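Local coordinates for protein salmonella typhimurium DB7155 bacteriophage DET7 tailspike (Bacteriophage, PDB 2V5I) that probably recognises and hydrolyses the O-antigen of Salmonella, acting as the trimeric receptor-binding tailspike of the phage, at residues I516-L521 / S533-D537; G539-A543 / R554-S558. All coordinates share one frame; numbering follows the deposited sequence.

After strand 512-515 the chain enters 516-521, a segment without regular structure, loops away and comes back along strand 531-537, where contact 1 closes that excursion. A tight turn then leads into strand 540-546, and the hairpin formed with 552-556 closes as contact 2. The two loops therefore lie in series, neither enclosing the other, with their centres about 9 Å apart. Strand 540-546 is the middle strand of the three-stranded antiparallel sheet and joins them, its Trp-542 N lying 2.8 Å from Tyr-535 O. Arg-554 reaches back from contact 2 to Leu-521 O and Tyr-535 OH. Both contacts lie in the C-terminal intertwined domain and also touch the other subunits of the trimer.

Contact 1: residues I516-L521 / S533-D537; sequences ISGTVL and SLYLD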
loop_
_atom_site.group_PDB
_atom_site.type_symbol
_atom_site.label_atom_id
_atom_site.label_comp_id
_atom_site.label_asym_id
_atom_site.label_seq_id
_atom_site.Cartn_x
_atom_site.Cartn_y
_atom_site.Cartn_z
ATOM N N ILE A 516 -46.334 -3.276 -27.066
ATOM C CA ILE A 516 -47.479 -4.168 -27.119
ATOM C C ILE A 516 -47.213 -5.241 -28.144
ATOM O O ILE A 516 -46.306 -5.103 -28.981
ATOM C CB ILE A 516 -48.765 -3.378 -27.461
ATOM C CG1 ILE A 516 -48.767 -2.901 -28.910
ATOM C CG2 ILE A 516 -48.949 -2.204 -26.459
ATOM C CD1 ILE A 516 -50.067 -2.182 -29.305
ATOM N N SER A 517 -47.957 -6.361 -28.055
ATOM C CA SER A 517 -47.771 -7.445 -29.005
ATOM C C SER A 517 -48.514 -7.117 -30.300
ATOM O O SER A 517 -49.678 -6.723 -30.285
ATOM C CB SER A 517 -48.281 -8.765 -28.471
ATOM O OG SER A 517 -48.217 -9.781 -29.480
ATOM N N GLY A 518 -47.836 -7.272 -31.430
ATOM C CA GLY A 518 -48.501 -7.018 -32.698
ATOM C C GLY A 518 -49.363 -8.178 -33.163
ATOM O O GLY A 518 -50.074 -8.062 -34.157
ATOM N N THR A 519 -49.252 -9.288 -32.449
ATOM C CA THR A 519 -50.025 -10.515 -32.706
ATOM C C THR A 519 -50.892 -10.904 -31.493
ATOM O O THR A 519 -50.665 -10.463 -30.369
ATOM C CB THR A 519 -49.073 -11.691 -32.999
ATOM O OG1 THR A 519 -48.136 -11.849 -31.921
ATOM C CG2 THR A 519 -48.272 -11.437 -34.263
ATOM N N VAL A 520 -51.891 -11.750 -31.722
ATOM C CA VAL A 520 -52.774 -12.176 -30.644
ATOM C C VAL A 520 -52.001 -12.985 -29.593
ATOM O O VAL A 520 -51.328 -13.957 -29.916
ATOM C CB VAL A 520 -53.978 -13.036 -31.216
ATOM C CG1 VAL A 520 -54.831 -13.540 -30.101
ATOM C CG2 VAL A 520 -54.782 -12.179 -32.153
ATOM N N LEU A 521 -52.069 -12.559 -28.341
ATOM C CA LEU A 521 -51.320 -13.203 -27.280
ATOM C C LEU A 521 -51.988 -14.475 -26.832
ATOM O O LEU A 521 -53.188 -14.460 -26.551
ATOM C CB LEU A 521 -51.172 -12.309 -26.057
ATOM C CG LEU A 521 -50.138 -11.250 -26.093
ATOM C CD1 LEU A 521 -50.290 -10.381 -24.838
ATOM C CD2 LEU A 521 -48.769 -11.844 -26.195
ATOM N N SER A 533 -51.630 -7.385 -20.021
ATOM C CA SER A 533 -50.750 -7.259 -21.199
ATOM C C SER A 533 -51.576 -6.817 -22.401
ATOM O O SER A 533 -52.719 -7.282 -22.599
ATOM C CB SER A 533 -50.192 -8.621 -21.553
ATOM O OG SER A 533 -49.427 -9.109 -20.484
ATOM N N LEU A 534 -51.017 -5.971 -23.235
ATOM C CA LEU A 534 -51.736 -5.420 -24.369
ATOM C C LEU A 534 -51.297 -6.035 -25.687
ATOM O O LEU A 534 -50.130 -6.444 -25.876
ATOM C CB LEU A 534 -51.487 -3.887 -24.443
ATOM C CG LEU A 534 -52.098 -3.089 -23.288
ATOM C CD1 LEU A 534 -51.533 -1.674 -23.276
ATOM C CD2 LEU A 534 -53.593 -3.022 -23.285
ATOM N N TYR A 535 -52.241 -6.135 -26.603
ATOM C CA TYR A 535 -51.969 -6.716 -27.912
ATOM C C TYR A 535 -52.980 -6.204 -28.949
ATOM O O TYR A 535 -54.067 -5.702 -28.633
ATOM C CB TYR A 535 -51.996 -8.257 -27.854
ATOM C CG TYR A 535 -53.342 -8.898 -27.550
ATOM C CD1 TYR A 535 -53.762 -9.101 -26.256
ATOM C CD2 TYR A 535 -54.152 -9.354 -28.576
ATOM C CE1 TYR A 535 -54.994 -9.685 -25.993
ATOM C CE2 TYR A 535 -55.378 -9.978 -28.336
ATOM C CZ TYR A 535 -55.787 -10.186 -27.039
ATOM O OH TYR A 535 -57.035 -10.795 -26.849
ATOM N N LEU A 536 -52.620 -6.399 -30.203
ATOM C CA LEU A 536 -53.473 -6.073 -31.347
ATOM C C LEU A 536 -54.126 -7.319 -31.929
ATOM O O LEU A 536 -53.492 -8.384 -32.042
ATOM C CB LEU A 536 -52.637 -5.430 -32.471
ATOM C CG LEU A 536 -52.007 -4.093 -32.136
ATOM C CD1 LEU A 536 -51.012 -3.675 -33.224
ATOM C CD2 LEU A 536 -53.051 -3.056 -31.924
ATOM N N ASP A 537 -55.401 -7.179 -32.267
ATOM C CA ASP A 537 -56.154 -8.308 -32.882
ATOM C C ASP A 537 -57.106 -7.685 -33.869
ATOM O O ASP A 537 -57.932 -6.854 -33.522
ATOM C CB ASP A 537 -56.874 -9.111 -31.795
ATOM C CG ASP A 537 -57.623 -10.362 -32.317
ATOM O OD1 ASP A 537 -57.835 -10.493 -33.525
ATOM O OD2 ASP A 537 -58.000 -11.201 -31.460
HETATM O O HOH W 1 -52.710 -8.792 -34.563
#
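Ile-516 faces strand 533-537 with two branches, its CG2 against Leu-534 CB at 3.7 Å and its CD1 against Leu-536 CG. CG1 sits between the backbone N and the carbonyl carbon (chi1 71°), which turns the longer arm toward Leu-536 while CG2 stays over Leu-534. Met-532 of the third subunit packs on Ile-516 and Leu-534.

Ser-517 makes the backbone bridge. Its N donates an almost straight bond to Leu-534 O (3.1 Å), and its O accepts from Leu-536 N (3.0 Å), so both flanks of Tyr-535 are fixed in a single parallel bridge. Leu-534 O has a further donor in Thr-511 OG1 of the second subunit. Ser-517 OG, anti to its own N (chi1 174°), donates to Thr-519 O at 2.7 Å and ties the bend of the loop together.

Beyond Ser-517 no further direct backbone hydrogen bond forms across the contact; a water donates to both Gly-518 O and Leu-536 O and links the two carbonyls. This is the C-terminal intertwined domain of the tailspike, where an irregular segment is added alongside strand 531-537 and Ser-533 of that strand pairs in antiparallel fashion with a strand of the second subunit.

Thr-519 O approaches Tyr-535 CB, and the chain then turns past the tyrosine ring. Val-520 divides its methyls, CG1 meeting Tyr-535 CE2 and CG2 pressing on the carboxylate of Asp-537, 3.4 Å from its CG. Leu-521 N stands 3.8 Å above one face of the ring, near its rim. From the same residue, CG touches Tyr-535 CB and CD1 reaches Ser-533 CB. The phenol OH, at the far end of the ring, is hydrogen-bonded to Arg-554 NH1.

Contact 2: residues G539-A543 / R554-S558; sequences GALWA and RMKLS
The last beta hairpin of the chain, strands 540-546 and 552-556, brings Trp-542 opposite Lys-556 as an antiparallel non-hydrogen-bonded pair. Lys-556 lays its aliphatic chain over the indole: CB stands 3.7 Å from the centroid of the six-membered ring and just 7° off its normal, a CH-pi contact. With CG anti to the backbone N (chi1 -170°) and the chain extended beyond it, CG and CD continue across the indole and CE arrives at Ala-540 CB. Tyr-535, on the neighbouring strand, also meets the indole, the two ring planes inclined by about 20°.

Next along, Ala-543 and Met-555 form the hydrogen-bonded pair, Ala-543 N donating to Met-555 O at 2.8 Å and Met-555 N to Ala-543 O. On the side of the sheet that carries Ala-543, Leu-557 CD1 packs loosely against Ala-543 CB and Leu-541 CD2. The carbonyl O of Leu-557 binds a sodium ion that is shared with Leu-557 O of both other subunits.

Where strand 552-556 has ended, Leu-541 O accepts from Leu-557 N (2.8 Å) and more weakly from Ser-558 N (3.4 Å). Ser-558 repays the bond through its side chain, its OG accepting Leu-541 N at 2.9 Å while touching Ala-540 CB.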
loop_
_atom_site.group_PDB
_atom_site.type_symbol
_atom_site.label_atom_id
_atom_site.label_comp_id
_atom_site.label_asym_id
_atom_site.label_seq_id
_atom_site.Cartn_x
_atom_site.Cartn_y
_atom_site.Cartn_z
ATOM N N GLY A 539 -56.761 -5.356 -35.941
ATOM C CA GLY A 539 -56.646 -3.907 -35.946
ATOM C C GLY A 539 -57.144 -3.171 -34.699
ATOM O O GLY A 539 -57.165 -1.942 -34.701
ATOM N N ALA A 540 -57.575 -3.909 -33.670
ATOM C CA ALA A 540 -58.077 -3.328 -32.413
ATOM C C ALA A 540 -57.076 -3.571 -31.303
ATOM O O ALA A 540 -56.308 -4.564 -31.352
ATOM C CB ALA A 540 -59.375 -3.966 -32.025
ATOM N N LEU A 541 -57.115 -2.671 -30.298
ATOM C CA LEU A 541 -56.354 -2.874 -29.061
ATOM C C LEU A 541 -57.162 -3.686 -28.071
ATOM O O LEU A 541 -58.283 -3.313 -27.713
ATOM C CB LEU A 541 -55.990 -1.530 -28.451
ATOM C CG LEU A 541 -55.033 -1.582 -27.277
ATOM C CD1 LEU A 541 -53.635 -2.084 -27.710
ATOM C CD2 LEU A 541 -54.928 -0.203 -26.561
ATOM N N TRP A 542 -56.542 -4.768 -27.595
ATOM C CA TRP A 542 -57.093 -5.665 -26.588
ATOM C C TRP A 542 -56.163 -5.765 -25.377
ATOM O O TRP A 542 -54.947 -5.559 -25.464
ATOM C CB TRP A 542 -57.230 -7.046 -27.190
ATOM C CG TRP A 542 -58.355 -7.215 -28.165
ATOM C CD1 TRP A 542 -58.411 -6.739 -29.461
ATOM C CD2 TRP A 542 -59.588 -7.911 -27.935
ATOM N NE1 TRP A 542 -59.598 -7.128 -30.034
ATOM C CE2 TRP A 542 -60.338 -7.836 -29.122
ATOM C CE3 TRP A 542 -60.125 -8.595 -26.833
ATOM C CZ2 TRP A 542 -61.595 -8.427 -29.250
ATOM C CZ3 TRP A 542 -61.384 -9.200 -26.962
ATOM C CH2 TRP A 542 -62.113 -9.066 -28.141
ATOM N N ALA A 543 -56.758 -6.093 -24.233
ATOM C CA ALA A 543 -56.040 -6.400 -22.998
ATOM C C ALA A 543 -56.266 -7.869 -22.645
ATOM O O ALA A 543 -57.412 -8.352 -22.637
ATOM C CB ALA A 543 -56.522 -5.535 -21.817
ATOM N N ARG A 554 -60.041 -11.577 -21.754
ATOM C CA ARG A 554 -59.648 -10.683 -22.815
ATOM C C ARG A 554 -60.712 -9.601 -22.977
ATOM O O ARG A 554 -61.920 -9.897 -23.083
ATOM C CB ARG A 554 -59.509 -11.442 -24.147
ATOM C CG ARG A 554 -58.401 -12.475 -24.126
ATOM C CD ARG A 554 -58.479 -13.488 -25.281
ATOM N NE ARG A 554 -57.474 -14.533 -25.086
ATOM C CZ ARG A 554 -56.189 -14.433 -25.423
ATOM N NH1 ARG A 554 -55.715 -13.343 -26.032
ATOM N NH2 ARG A 554 -55.372 -15.458 -25.159
ATOM N N MET A 555 -60.261 -8.360 -22.966
ATOM C CA MET A 555 -61.111 -7.183 -23.078
ATOM C C MET A 555 -60.687 -6.284 -24.227
ATOM O O MET A 555 -59.518 -5.869 -24.323
ATOM C CB MET A 555 -61.010 -6.342 -21.790
ATOM C CG MET A 555 -61.362 -7.099 -20.539
ATOM S SD MET A 555 -61.580 -6.035 -19.102
ATOM C CE MET A 555 -61.521 -7.221 -17.762
ATOM N N LYS A 556 -61.642 -5.953 -25.088
ATOM C CA LYS A 556 -61.408 -5.022 -26.174
ATOM C C LYS A 556 -61.486 -3.596 -25.697
ATOM O O LYS A 556 -62.480 -3.202 -25.096
ATOM C CB LYS A 556 -62.406 -5.241 -27.272
ATOM C CG LYS A 556 -62.116 -4.512 -28.513
ATOM C CD LYS A 556 -63.154 -4.833 -29.546
ATOM C CE LYS A 556 -62.925 -4.117 -30.817
ATOM N NZ LYS A 556 -64.136 -4.297 -31.676
ATOM N N LEU A 557 -60.434 -2.827 -25.977
ATOM C CA LEU A 557 -60.291 -1.440 -25.448
ATOM C C LEU A 557 -60.597 -0.362 -26.471
ATOM O O LEU A 557 -60.965 0.744 -26.107
ATOM C CB LEU A 557 -58.899 -1.204 -24.888
ATOM C CG LEU A 557 -58.369 -2.159 -23.796
ATOM C CD1 LEU A 557 -57.135 -1.568 -23.095
ATOM C CD2 LEU A 557 -59.447 -2.454 -22.782
ATOM N N SER A 558 -60.360 -0.668 -27.749
ATOM C CA SER A 558 -60.701 0.301 -28.801
ATOM C C SER A 558 -62.079 0.032 -29.343
ATOM O O SER A 558 -62.703 -0.966 -29.002
ATOM C CB SER A 558 -59.635 0.280 -29.862
ATOM O OG SER A 558 -59.506 -0.991 -30.445
#